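PDB 6VYE: 6-phosphogluconolactonase from Trypanosoma cruzi, which probably hydrolyses 6-phosphogluconolactone to 6-phosphogluconate, the second step of the oxidative pentose phosphate pathway. Local coordinates for residues L77-G82 with A102-I107; K133-Y138 with R189-G194; A175-G180 with R206-P211; I212-A217 with R251-D256. All coordinates share one frame; numbering follows the deposited sequence.

Overall arrangement
Contacts 1 and 2 pack on opposite faces of the large mixed sheet, while contacts 3 and 4 bring loops to strand 206-209 and to the helix after it. Contacts 1, 2 and 3 are buried and use the neighbouring strands 77-85, 206-209 and 191-194, the last being an outermost strand. Contacts 1 and 2 are apolar packing of helix against strand, without a hydrogen bond across either. Contact 3, also buried, is largely polar: it joins strand 206-209 to the loop at 175-178 beside a bound phosphate. Contact 4 is only partly buried and relies on backbone and water-mediated bonds at the end of helix 211-215. Ile177 of contact 3 touches Ile214 of contact 4, linking the two.

Contact 1. Residues L77-G82 with A102-I107; sequences LRFFFG and ALLRDI. Unlike the reference sequence in segment 102-107: Arg105 (reference His).
Phe79 and Leu104 are the main pair here: Phe79 and Phe81, two residues apart on strand 77-85, both reach segment 102-107, the end of helix 95-104 and the turn beyond. Leu77, at the start of the segment, makes no direct contact with 102-107, but its CB lies over one face of the Phe79 ring and so backs it from behind. On the opposite face sits Leu104, whose methyl CD2 stands 3.7 Å from the centroid of the Phe79 ring and 19° off its normal, a CH-pi contact. The same methyl comes within 3.6 Å of Phe79 CD2. Further out, the ring meets two more branches: CD2 of Leu103 is 3.9 Å from Phe79 CZ, and CG2 of Ile107 is 4.0 Å from Phe79 CE2. Both of these side chains cross Phe79 at about a right angle. Phe80 turns to the other side of the strand, where it packs on helix 128-146. Phe81 then reaches back with its far end, CZ lying 3.9 Å from Leu104 CD1 as the two side chains approach from opposite directions. In Leu104, chi1 (-62°) points CG at the strand, and the branch there sends CD2 to Phe79 and CD1 to Phe81. A type I beta turn from Leu104 to Ile107, closed by Ile107 N to Leu104 O at 3.1 Å, brings Ile107 back to the Phe79 ring. This is the helix-on-sheet packing of an alpha/beta fold. With no hydrogen bond across it, the contact depends on dispersion and the fit of branched aliphatic groups round a buried aromatic ring.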
loop_
_atom_site.group_PDB
_atom_site.type_symbol
_atom_site.label_atom_id
_atom_site.label_comp_id
_atom_site.label_asym_id
_atom_site.label_seq_id
_atom_site.Cartn_x
_atom_site.Cartn_y
_atom_site.Cartn_z
ATOM N N LEU A 77 -11.701 -10.473 -4.099
ATOM C CA LEU A 77 -11.015 -9.210 -3.710
ATOM C C LEU A 77 -11.787 -7.992 -4.220
ATOM O O LEU A 77 -12.279 -7.984 -5.375
ATOM C CB LEU A 77 -9.570 -9.171 -4.247
ATOM C CG LEU A 77 -8.548 -10.060 -3.524
ATOM C CD1 LEU A 77 -7.162 -9.951 -4.146
ATOM C CD2 LEU A 77 -8.459 -9.784 -2.040
ATOM N N ARG A 78 -11.781 -6.956 -3.392
ATOM C CA ARG A 78 -12.226 -5.594 -3.741
ATOM C C ARG A 78 -10.972 -4.721 -3.680
ATOM O O ARG A 78 -10.307 -4.644 -2.626
ATOM C CB ARG A 78 -13.360 -5.158 -2.813
ATOM C CG ARG A 78 -14.132 -3.968 -3.338
ATOM C CD ARG A 78 -15.043 -3.402 -2.238
ATOM N NE ARG A 78 -16.127 -4.334 -1.895
ATOM C CZ ARG A 78 -17.227 -4.538 -2.626
ATOM N NH1 ARG A 78 -17.427 -3.915 -3.777
ATOM N NH2 ARG A 78 -18.124 -5.407 -2.227
ATOM N N PHE A 79 -10.620 -4.195 -4.845
ATOM C CA PHE A 79 -9.343 -3.518 -5.117
ATOM C C PHE A 79 -9.516 -2.020 -4.856
ATOM O O PHE A 79 -10.282 -1.349 -5.582
ATOM C CB PHE A 79 -8.893 -3.822 -6.550
ATOM C CG PHE A 79 -8.560 -5.275 -6.813
ATOM C CD1 PHE A 79 -7.296 -5.758 -6.527
ATOM C CD2 PHE A 79 -9.492 -6.127 -7.394
ATOM C CE1 PHE A 79 -6.977 -7.088 -6.754
ATOM C CE2 PHE A 79 -9.178 -7.460 -7.630
ATOM C CZ PHE A 79 -7.897 -7.913 -7.368
ATOM N N PHE A 80 -8.767 -1.528 -3.885
ATOM C CA PHE A 80 -8.597 -0.095 -3.534
ATOM C C PHE A 80 -7.141 0.281 -3.799
ATOM O O PHE A 80 -6.356 -0.588 -4.106
ATOM C CB PHE A 80 -8.926 0.111 -2.060
ATOM C CG PHE A 80 -10.358 -0.165 -1.674
ATOM C CD1 PHE A 80 -10.806 -1.461 -1.446
ATOM C CD2 PHE A 80 -11.258 0.875 -1.496
ATOM C CE1 PHE A 80 -12.123 -1.718 -1.080
ATOM C CE2 PHE A 80 -12.584 0.616 -1.160
ATOM C CZ PHE A 80 -13.017 -0.684 -0.966
ATOM N N PHE A 81 -6.801 1.549 -3.660
ATOM C CA PHE A 81 -5.424 2.052 -3.872
ATOM C C PHE A 81 -4.922 2.652 -2.571
ATOM O O PHE A 81 -5.676 3.415 -1.948
ATOM C CB PHE A 81 -5.401 3.020 -5.050
ATOM C CG PHE A 81 -5.678 2.310 -6.343
ATOM C CD1 PHE A 81 -4.635 1.807 -7.105
ATOM C CD2 PHE A 81 -6.985 2.031 -6.711
ATOM C CE1 PHE A 81 -4.901 1.113 -8.274
ATOM C CE2 PHE A 81 -7.245 1.290 -7.856
ATOM C CZ PHE A 81 -6.197 0.854 -8.645
ATOM N N GLY A 82 -3.720 2.237 -2.174
ATOM C CA GLY A 82 -3.032 2.799 -1.001
ATOM C C GLY A 82 -2.633 4.232 -1.277
ATOM O O GLY A 82 -2.518 4.990 -0.353
ATOM N N ALA A 102 -2.750 -4.523 -16.207
ATOM C CA ALA A 102 -2.127 -5.774 -15.724
ATOM C C ALA A 102 -3.188 -6.786 -15.281
ATOM O O ALA A 102 -2.913 -8.009 -15.376
ATOM C CB ALA A 102 -1.183 -5.457 -14.596
ATOM N N LEU A 103 -4.318 -6.317 -14.757
ATOM C CA LEU A 103 -5.291 -7.165 -14.003
ATOM C C LEU A 103 -6.721 -6.595 -14.050
ATOM O O LEU A 103 -7.618 -7.350 -14.363
ATOM C CB LEU A 103 -4.795 -7.263 -12.555
ATOM C CG LEU A 103 -5.753 -7.911 -11.563
ATOM C CD1 LEU A 103 -6.083 -9.347 -11.951
ATOM C CD2 LEU A 103 -5.165 -7.848 -10.162
ATOM N N LEU A 104 -6.941 -5.322 -13.702
ATOM C CA LEU A 104 -8.292 -4.875 -13.271
ATOM C C LEU A 104 -9.250 -4.755 -14.461
ATOM O O LEU A 104 -10.457 -4.718 -14.213
ATOM C CB LEU A 104 -8.188 -3.574 -12.483
ATOM C CG LEU A 104 -7.382 -3.672 -11.194
ATOM C CD1 LEU A 104 -7.423 -2.345 -10.439
ATOM C CD2 LEU A 104 -7.899 -4.777 -10.294
ATOM N N ARG A 105 -8.737 -4.723 -15.693
ATOM C CA ARG A 105 -9.569 -4.666 -16.924
ATOM C C ARG A 105 -10.509 -5.888 -16.952
ATOM O O ARG A 105 -11.582 -5.770 -17.493
ATOM C CB ARG A 105 -8.685 -4.588 -18.179
ATOM C CG ARG A 105 -7.707 -5.738 -18.379
ATOM C CD ARG A 105 -6.731 -5.467 -19.529
ATOM N NE ARG A 105 -5.553 -6.339 -19.468
ATOM C CZ ARG A 105 -5.496 -7.583 -19.947
ATOM N NH1 ARG A 105 -6.525 -8.100 -20.593
ATOM N NH2 ARG A 105 -4.401 -8.299 -19.814
ATOM N N ASP A 106 -10.144 -6.999 -16.310
ATOM C CA ASP A 106 -10.961 -8.235 -16.295
ATOM C C ASP A 106 -11.649 -8.485 -14.938
ATOM O O ASP A 106 -12.115 -9.617 -14.739
ATOM C CB ASP A 106 -10.069 -9.413 -16.651
ATOM C CG ASP A 106 -9.775 -9.461 -18.142
ATOM O OD1 ASP A 106 -8.611 -9.683 -18.526
ATOM O OD2 ASP A 106 -10.706 -9.237 -18.896
ATOM N N ILE A 107 -11.707 -7.507 -14.026
ATOM C CA ILE A 107 -12.363 -7.648 -12.688
ATOM C C ILE A 107 -13.733 -6.980 -12.735
ATOM O O ILE A 107 -13.878 -5.903 -13.286
ATOM C CB ILE A 107 -11.462 -7.052 -11.581
ATOM C CG1 ILE A 107 -10.123 -7.775 -11.546
ATOM C CG2 ILE A 107 -12.146 -7.050 -10.209
ATOM C CD1 ILE A 107 -10.221 -9.283 -11.381
#

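Contact 2. Residues K133-Y138 with R189-G194; sequences KSADAY and RAVSVG
Val191 and Ala135 meet where strand 191-194 runs against helix 128-146, the short segments being nearly antiparallel at 154° and their axes 7.2 Å apart at closest approach. Starting at the root of Val191, CB lies 3.6 Å from the carbonyl O of Ala135, so the valine first meets helix backbone. Its CG1 branch, anti to the backbone N (chi1 -166°), carries on past that oxygen to Ala135 CB at 3.9 Å. The other branch of Val191, CG2, stays by the helix main chain, 4.1 Å from Ala135 O. The alanine methyl is shared: Ala135 CB also touches Ser192 O at 3.6 Å and CG1 of Val193 at 3.9 Å. One small side chain thus fits among two valines and a strand carbonyl, consistent with the close approach of helix and strand. The Tyr138 ring leads elsewhere, its hydroxyl bonding to Val113 O and Phe81 N. Strand 191-194 is an outermost strand of the mixed sheet, with 206-209 antiparallel beside it; Val207 of that neighbour also packs on Ala135 and Val191, so helix 128-146 packs on both strands.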
loop_
_atom_site.group_PDB
_atom_site.type_symbol
_atom_site.label_atom_id
_atom_site.label_comp_id
_atom_site.label_asym_id
_atom_site.label_seq_id
_atom_site.Cartn_x
_atom_site.Cartn_y
_atom_site.Cartn_z
ATOM N N LYS A 133 -9.620 17.523 -1.210
ATOM C CA LYS A 133 -11.045 17.224 -1.541
ATOM C C LYS A 133 -11.142 15.815 -2.142
ATOM O O LYS A 133 -12.130 15.116 -1.874
ATOM C CB LYS A 133 -11.643 18.302 -2.459
ATOM C CG LYS A 133 -11.985 19.607 -1.740
ATOM C CD LYS A 133 -12.250 20.792 -2.634
ATOM C CE LYS A 133 -13.383 20.550 -3.601
ATOM N NZ LYS A 133 -13.679 21.783 -4.363
ATOM N N SER A 134 -10.141 15.406 -2.914
ATOM C CA SER A 134 -10.038 14.041 -3.490
ATOM C C SER A 134 -9.840 12.988 -2.378
ATOM O O SER A 134 -10.513 11.944 -2.416
ATOM C CB SER A 134 -8.954 14.015 -4.514
ATOM O OG SER A 134 -8.904 12.736 -5.126
ATOM N N ALA A 135 -9.003 13.261 -1.380
ATOM C CA ALA A 135 -8.767 12.379 -0.210
ATOM C C ALA A 135 -10.067 12.204 0.574
ATOM O O ALA A 135 -10.369 11.054 0.965
ATOM C CB ALA A 135 -7.680 12.933 0.672
ATOM N N ASP A 136 -10.807 13.297 0.802
ATOM C CA ASP A 136 -12.089 13.271 1.552
ATOM C C ASP A 136 -13.111 12.443 0.759
ATOM O O ASP A 136 -13.895 11.704 1.390
ATOM C CB ASP A 136 -12.631 14.669 1.843
ATOM C CG ASP A 136 -11.756 15.540 2.738
ATOM O OD1 ASP A 136 -10.816 15.006 3.386
ATOM O OD2 ASP A 136 -12.024 16.776 2.797
ATOM N N ALA A 137 -13.135 12.584 -0.563
ATOM C CA ALA A 137 -14.082 11.846 -1.432
ATOM C C ALA A 137 -13.738 10.347 -1.368
ATOM O O ALA A 137 -14.677 9.553 -1.205
ATOM C CB ALA A 137 -14.049 12.380 -2.840
ATOM N N TYR A 138 -12.445 9.984 -1.386
ATOM C CA TYR A 138 -12.026 8.565 -1.327
ATOM C C TYR A 138 -12.323 8.004 0.059
ATOM O O TYR A 138 -12.829 6.877 0.150
ATOM C CB TYR A 138 -10.569 8.400 -1.747
ATOM C CG TYR A 138 -10.217 7.012 -2.196
ATOM C CD1 TYR A 138 -10.926 6.404 -3.210
ATOM C CD2 TYR A 138 -9.138 6.336 -1.664
ATOM C CE1 TYR A 138 -10.600 5.136 -3.661
ATOM C CE2 TYR A 138 -8.793 5.067 -2.106
ATOM C CZ TYR A 138 -9.535 4.462 -3.097
ATOM O OH TYR A 138 -9.231 3.209 -3.549
ATOM N N ARG A 189 -7.645 10.813 10.422
ATOM C CA ARG A 189 -8.195 10.613 9.057
ATOM C C ARG A 189 -7.691 9.271 8.484
ATOM O O ARG A 189 -6.520 8.921 8.710
ATOM C CB ARG A 189 -7.747 11.742 8.118
ATOM C CG ARG A 189 -7.981 13.175 8.570
ATOM C CD ARG A 189 -9.350 13.500 9.120
ATOM N NE ARG A 189 -10.415 12.696 8.543
ATOM C CZ ARG A 189 -11.599 12.480 9.123
ATOM N NH1 ARG A 189 -11.889 13.033 10.294
ATOM N NH2 ARG A 189 -12.500 11.712 8.525
ATOM N N ALA A 190 -8.530 8.546 7.741
ATOM C CA ALA A 190 -8.163 7.264 7.089
ATOM C C ALA A 190 -7.314 7.534 5.841
ATOM O O ALA A 190 -6.527 6.645 5.471
ATOM C CB ALA A 190 -9.401 6.502 6.726
ATOM N N VAL A 191 -7.528 8.691 5.187
ATOM C CA VAL A 191 -6.921 9.114 3.888
ATOM C C VAL A 191 -6.436 10.564 4.024
ATOM O O VAL A 191 -7.090 11.367 4.688
ATOM C CB VAL A 191 -7.927 9.024 2.730
ATOM C CG1 VAL A 191 -7.213 9.112 1.389
ATOM C CG2 VAL A 191 -8.820 7.785 2.812
ATOM N N SER A 192 -5.301 10.879 3.437
ATOM C CA SER A 192 -4.724 12.232 3.458
ATOM C C SER A 192 -3.962 12.453 2.149
ATOM O O SER A 192 -4.289 11.797 1.128
ATOM C CB SER A 192 -3.846 12.383 4.681
ATOM O OG SER A 192 -3.485 13.735 4.854
ATOM N N VAL A 193 -2.973 13.339 2.164
ATOM C CA VAL A 193 -2.328 13.785 0.899
ATOM C C VAL A 193 -0.831 13.886 1.158
ATOM O O VAL A 193 -0.417 13.943 2.318
ATOM C CB VAL A 193 -2.919 15.113 0.405
ATOM C CG1 VAL A 193 -4.407 15.010 0.124
ATOM C CG2 VAL A 193 -2.651 16.245 1.376
ATOM N N GLY A 194 -0.063 13.887 0.087
ATOM C CA GLY A 194 1.384 14.021 0.172
ATOM C C GLY A 194 1.916 14.489 -1.150
ATOM O O GLY A 194 1.322 14.133 -2.214
#

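Contact 3. Residues A175-G180 with R206-P211; sequences ASIFHG and RVTLTP. With PO4 (phosphate ion), chain D.
Ser176 and Thr208 have the closest CA atoms, 5.4 Å apart, where the irregular chain at 175-178 runs at 91° to the end-to-end direction of 206-211. Ser176 N donates to Thr208 OG1 at 3.2 Å (161°), while that hydroxyl donates in turn to Leu209 O at 2.8 Å, in the carbonyl plane and on a lone pair. With its OG1 anti to the backbone N (chi1 -176°), Thr208 bridges the loop and its own strand. Ser176 OG accepts from Arg206 NH1 at 2.7 Å and also bonds to Asp83, fixing the guanidinium from one edge. The segment follows the Asp-Gly-His part of the glycine-rich loop found in this family of 6-phosphogluconolactonases and glucosamine-6-phosphate isomerases. Arg206 bends at chi2 and turns its guanidinium to a phosphate ion, probably from the crystallisation liquor: NH2 donates to phosphate O4 at 2.6 Å and NH1 to phosphate O1 at 2.9 Å. His173 and Arg85 bind the same ion, consistent with a place for the substrate's phosphate. Arg206 NH1 also lies at the edge of the Phe178 ring, 3.7 Å from CE1. Away from the ion, Ile177 CD1 packs 3.8 Å from Pro211 CD, the side chains sliding past each other in opposite directions.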
loop_
_atom_site.group_PDB
_atom_site.type_symbol
_atom_site.label_atom_id
_atom_site.label_comp_id
_atom_site.label_asym_id
_atom_site.label_seq_id
_atom_site.Cartn_x
_atom_site.Cartn_y
_atom_site.Cartn_z
ATOM N N ALA A 175 3.576 4.092 0.587
ATOM C CA ALA A 175 2.404 4.687 -0.085
ATOM C C ALA A 175 2.844 6.029 -0.664
ATOM O O ALA A 175 3.791 6.002 -1.475
ATOM C CB ALA A 175 1.240 4.760 0.861
ATOM N N SER A 176 2.181 7.130 -0.329
ATOM C CA SER A 176 2.710 8.501 -0.536
ATOM C C SER A 176 2.790 9.205 0.831
ATOM O O SER A 176 2.502 10.427 0.940
ATOM C CB SER A 176 1.934 9.264 -1.598
ATOM O OG SER A 176 2.338 8.845 -2.909
ATOM N N ILE A 177 3.216 8.453 1.844
ATOM C CA ILE A 177 3.511 9.016 3.189
ATOM C C ILE A 177 4.991 9.458 3.205
ATOM O O ILE A 177 5.856 8.611 3.315
ATOM C CB ILE A 177 3.145 8.022 4.307
ATOM C CG1 ILE A 177 1.703 7.518 4.185
ATOM C CG2 ILE A 177 3.368 8.676 5.662
ATOM C CD1 ILE A 177 1.407 6.318 5.068
ATOM N N PHE A 178 5.228 10.773 3.115
ATOM C CA PHE A 178 6.551 11.439 3.106
ATOM C C PHE A 178 6.720 12.239 4.396
ATOM O O PHE A 178 5.744 12.829 4.904
ATOM C CB PHE A 178 6.642 12.339 1.862
ATOM C CG PHE A 178 6.659 11.608 0.528
ATOM C CD1 PHE A 178 5.504 11.465 -0.225
ATOM C CD2 PHE A 178 7.843 11.109 -0.003
ATOM C CE1 PHE A 178 5.510 10.813 -1.456
ATOM C CE2 PHE A 178 7.850 10.436 -1.220
ATOM C CZ PHE A 178 6.682 10.297 -1.954
ATOM N N HIS A 179 7.939 12.286 4.912
ATOM C CA HIS A 179 8.305 13.280 5.933
ATOM C C HIS A 179 7.959 14.640 5.341
ATOM O O HIS A 179 8.328 14.877 4.180
ATOM C CB HIS A 179 9.791 13.199 6.291
ATOM C CG HIS A 179 10.113 12.154 7.295
ATOM N ND1 HIS A 179 11.290 11.443 7.255
ATOM C CD2 HIS A 179 9.410 11.678 8.333
ATOM C CE1 HIS A 179 11.329 10.613 8.272
ATOM N NE2 HIS A 179 10.178 10.722 8.942
ATOM N N GLY A 180 7.259 15.480 6.096
ATOM C CA GLY A 180 6.827 16.801 5.608
ATOM C C GLY A 180 5.411 16.772 5.045
ATOM O O GLY A 180 4.874 17.855 4.739
ATOM N N ARG A 206 -0.411 13.586 -4.311
ATOM C CA ARG A 206 -0.943 12.212 -4.190
ATOM C C ARG A 206 -1.980 12.185 -3.085
ATOM O O ARG A 206 -1.900 13.030 -2.146
ATOM C CB ARG A 206 0.155 11.203 -3.893
ATOM C CG ARG A 206 1.164 11.074 -5.026
ATOM C CD ARG A 206 2.429 11.760 -4.652
ATOM N NE ARG A 206 3.474 11.538 -5.622
ATOM C CZ ARG A 206 4.349 10.557 -5.599
ATOM N NH1 ARG A 206 4.262 9.601 -4.693
ATOM N NH2 ARG A 206 5.284 10.490 -6.538
ATOM N N VAL A 207 -2.971 11.322 -3.280
ATOM C CA VAL A 207 -3.916 10.918 -2.213
ATOM C C VAL A 207 -3.312 9.630 -1.666
ATOM O O VAL A 207 -2.781 8.882 -2.482
ATOM C CB VAL A 207 -5.334 10.728 -2.787
ATOM C CG1 VAL A 207 -6.293 10.192 -1.743
ATOM C CG2 VAL A 207 -5.845 12.035 -3.379
ATOM N N THR A 208 -3.333 9.431 -0.355
ATOM C CA THR A 208 -2.650 8.304 0.303
ATOM C C THR A 208 -3.466 7.889 1.518
ATOM O O THR A 208 -4.069 8.764 2.181
ATOM C CB THR A 208 -1.182 8.638 0.664
ATOM O OG1 THR A 208 -0.558 7.477 1.207
ATOM C CG2 THR A 208 -1.024 9.769 1.657
ATOM N N LEU A 209 -3.434 6.596 1.803
ATOM C CA LEU A 209 -3.839 6.054 3.106
ATOM C C LEU A 209 -2.818 6.543 4.132
ATOM O O LEU A 209 -1.626 6.839 3.766
ATOM C CB LEU A 209 -3.897 4.520 3.078
ATOM C CG LEU A 209 -4.889 3.898 2.087
ATOM C CD1 LEU A 209 -4.852 2.377 2.247
ATOM C CD2 LEU A 209 -6.312 4.430 2.251
ATOM N N THR A 210 -3.296 6.631 5.367
ATOM C CA THR A 210 -2.541 7.228 6.477
ATOM C C THR A 210 -1.897 6.102 7.271
ATOM O O THR A 210 -2.270 4.930 7.153
ATOM C CB THR A 210 -3.488 8.102 7.301
ATOM O OG1 THR A 210 -4.544 7.268 7.792
ATOM C CG2 THR A 210 -4.017 9.253 6.477
ATOM N N PRO A 211 -0.928 6.428 8.139
ATOM C CA PRO A 211 -0.400 5.427 9.068
ATOM C C PRO A 211 -1.516 4.739 9.881
ATOM O O PRO A 211 -1.500 3.531 9.993
ATOM C CB PRO A 211 0.617 6.237 9.895
ATOM C CG PRO A 211 1.040 7.344 8.964
ATOM C CD PRO A 211 -0.239 7.724 8.228
HETATM P P PO4 D . 6.680 7.106 -5.424
HETATM O O1 PO4 D . 5.687 7.122 -4.226
HETATM O O2 PO4 D . 6.798 5.713 -5.955
HETATM O O3 PO4 D . 8.066 7.527 -4.996
HETATM O O4 PO4 D . 6.172 8.081 -6.480
#

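Contact 4. Residues I212-A217 with R251-D256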
loop_
_atom_site.group_PDB
_atom_site.type_symbol
_atom_site.label_atom_id
_atom_site.label_comp_id
_atom_site.label_asym_id
_atom_site.label_seq_id
_atom_site.Cartn_x
_atom_site.Cartn_y
_atom_site.Cartn_z
ATOM N N ILE A 212 -2.473 5.472 10.444
ATOM C CA ILE A 212 -3.498 4.851 11.342
ATOM C C ILE A 212 -4.267 3.770 10.550
ATOM O O ILE A 212 -4.577 2.742 11.121
ATOM C CB ILE A 212 -4.420 5.884 12.015
ATOM C CG1 ILE A 212 -5.289 5.257 13.107
ATOM C CG2 ILE A 212 -5.278 6.628 11.015
ATOM C CD1 ILE A 212 -4.492 4.511 14.200
ATOM N N THR A 213 -4.505 3.969 9.268
ATOM C CA THR A 213 -5.210 2.991 8.413
ATOM C C THR A 213 -4.370 1.734 8.232
ATOM O O THR A 213 -4.949 0.687 8.337
ATOM C CB THR A 213 -5.582 3.539 7.034
ATOM O OG1 THR A 213 -6.390 4.693 7.229
ATOM C CG2 THR A 213 -6.360 2.515 6.237
ATOM N N ILE A 214 -3.075 1.873 7.922
ATOM C CA ILE A 214 -2.147 0.736 7.709
ATOM C C ILE A 214 -1.970 -0.006 9.043
ATOM O O ILE A 214 -1.974 -1.280 9.077
ATOM C CB ILE A 214 -0.811 1.227 7.105
ATOM C CG1 ILE A 214 -1.045 1.802 5.712
ATOM C CG2 ILE A 214 0.234 0.115 7.095
ATOM C CD1 ILE A 214 0.105 2.602 5.169
ATOM N N ILE A 215 -1.821 0.749 10.116
ATOM C CA ILE A 215 -1.596 0.200 11.484
ATOM C C ILE A 215 -2.757 -0.726 11.890
ATOM O O ILE A 215 -2.495 -1.697 12.598
ATOM C CB ILE A 215 -1.350 1.353 12.474
ATOM C CG1 ILE A 215 0.093 1.858 12.327
ATOM C CG2 ILE A 215 -1.649 0.925 13.904
ATOM C CD1 ILE A 215 0.351 3.219 12.953
ATOM N N HIS A 216 -3.974 -0.472 11.413
ATOM C CA HIS A 216 -5.175 -1.278 11.754
ATOM C C HIS A 216 -5.584 -2.293 10.677
ATOM O O HIS A 216 -6.651 -2.914 10.873
ATOM C CB HIS A 216 -6.302 -0.325 12.131
ATOM C CG HIS A 216 -6.098 0.149 13.520
ATOM N ND1 HIS A 216 -5.404 1.324 13.813
ATOM C CD2 HIS A 216 -6.407 -0.427 14.696
ATOM C CE1 HIS A 216 -5.347 1.453 15.115
ATOM N NE2 HIS A 216 -5.954 0.403 15.674
ATOM N N ALA A 217 -4.824 -2.452 9.580
ATOM C CA ALA A 217 -5.133 -3.442 8.517
ATOM C C ALA A 217 -4.921 -4.808 9.152
ATOM O O ALA A 217 -4.012 -4.912 9.958
ATOM C CB ALA A 217 -4.231 -3.288 7.309
ATOM N N ARG A 251 6.211 -0.504 12.577
ATOM C CA ARG A 251 6.491 -1.281 13.819
ATOM C C ARG A 251 5.228 -1.313 14.687
ATOM O O ARG A 251 5.120 -2.208 15.510
ATOM C CB ARG A 251 7.635 -0.690 14.644
ATOM C CG ARG A 251 8.988 -0.759 13.955
ATOM C CD ARG A 251 10.050 -0.055 14.774
ATOM N NE ARG A 251 10.280 -0.712 16.050
ATOM C CZ ARG A 251 11.194 -1.661 16.267
ATOM N NH1 ARG A 251 11.971 -2.098 15.286
ATOM N NH2 ARG A 251 11.319 -2.184 17.477
ATOM N N ASN A 252 4.347 -0.337 14.539
ATOM C CA ASN A 252 3.102 -0.219 15.337
ATOM C C ASN A 252 1.947 -1.004 14.703
ATOM O O ASN A 252 0.821 -0.936 15.240
ATOM C CB ASN A 252 2.711 1.250 15.473
ATOM C CG ASN A 252 3.678 2.027 16.342
ATOM O OD1 ASN A 252 3.930 3.200 16.064
ATOM N ND2 ASN A 252 4.244 1.384 17.349
ATOM N N CYS A 253 2.169 -1.728 13.611
ATOM C CA CYS A 253 1.080 -2.453 12.916
ATOM C C CYS A 253 0.414 -3.450 13.868
ATOM O O CYS A 253 1.136 -4.121 14.595
ATOM C CB CYS A 253 1.601 -3.105 11.646
ATOM S SG CYS A 253 1.729 -1.928 10.280
ATOM N N LYS A 254 -0.923 -3.469 13.910
ATOM C CA LYS A 254 -1.708 -4.305 14.862
ATOM C C LYS A 254 -1.955 -5.677 14.251
ATOM O O LYS A 254 -2.131 -6.604 15.032
ATOM C CB LYS A 254 -3.053 -3.692 15.257
ATOM C CG LYS A 254 -2.966 -2.386 16.025
ATOM C CD LYS A 254 -2.421 -2.549 17.424
ATOM C CE LYS A 254 -2.260 -1.244 18.182
ATOM N NZ LYS A 254 -3.442 -0.357 18.030
ATOM N N GLY A 255 -1.859 -5.793 12.930
ATOM C CA GLY A 255 -2.187 -7.011 12.172
ATOM C C GLY A 255 -0.980 -7.902 11.936
ATOM O O GLY A 255 0.075 -7.683 12.569
ATOM N N ASP A 256 -1.125 -8.812 10.978
ATOM C CA ASP A 256 -0.096 -9.787 10.550
ATOM C C ASP A 256 0.784 -9.110 9.488
ATOM O O ASP A 256 0.263 -8.850 8.371
ATOM C CB ASP A 256 -0.761 -11.087 10.064
ATOM C CG ASP A 256 0.067 -11.866 9.053
ATOM O OD1 ASP A 256 -0.365 -11.962 7.875
ATOM O OD2 ASP A 256 1.174 -12.295 9.410
HETATM O O HOH W 1 -1.604 -3.776 10.542
#
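Ile215 and Lys254 share the direct hydrogen bond of this contact: Lys254 N donates to Ile215 O at 2.7 Å, nearly straight at 163° and in the carbonyl plane. A second polar link is a water that accepts from Gly255 N at 3.1 Å and lies near two carbonyls, Ile214 O in the helix at 2.9 Å and Ala217 O just beyond it at 2.7 Å; more acceptors surround it than it has protons. Gly255 CA adds a CA-H...O contact to Ala217 O at 3.6 Å. Among the van der Waals contacts, Ile215 lies alongside Asn252, its CG2 3.4 Å from Asn252 O, and Cys253 SG touches Ile214 CG2 at 4.1 Å. The third group concerns His216 and Lys254, which run side by side: CG of the lysine lies over a face of the imidazole, and its chain, bent at chi2 and chi4, carries NZ to a salt bridge with Glu152. His216 ND1 donates to Ile212 O at 3.2 Å with that oxygen in the ring plane, which fixes the ring's rotation. Main-chain N-H groups and one water thus serve the carbonyls at and just after the end of helix 211-215, and Gly255, having no side chain, lies against Ala217 O.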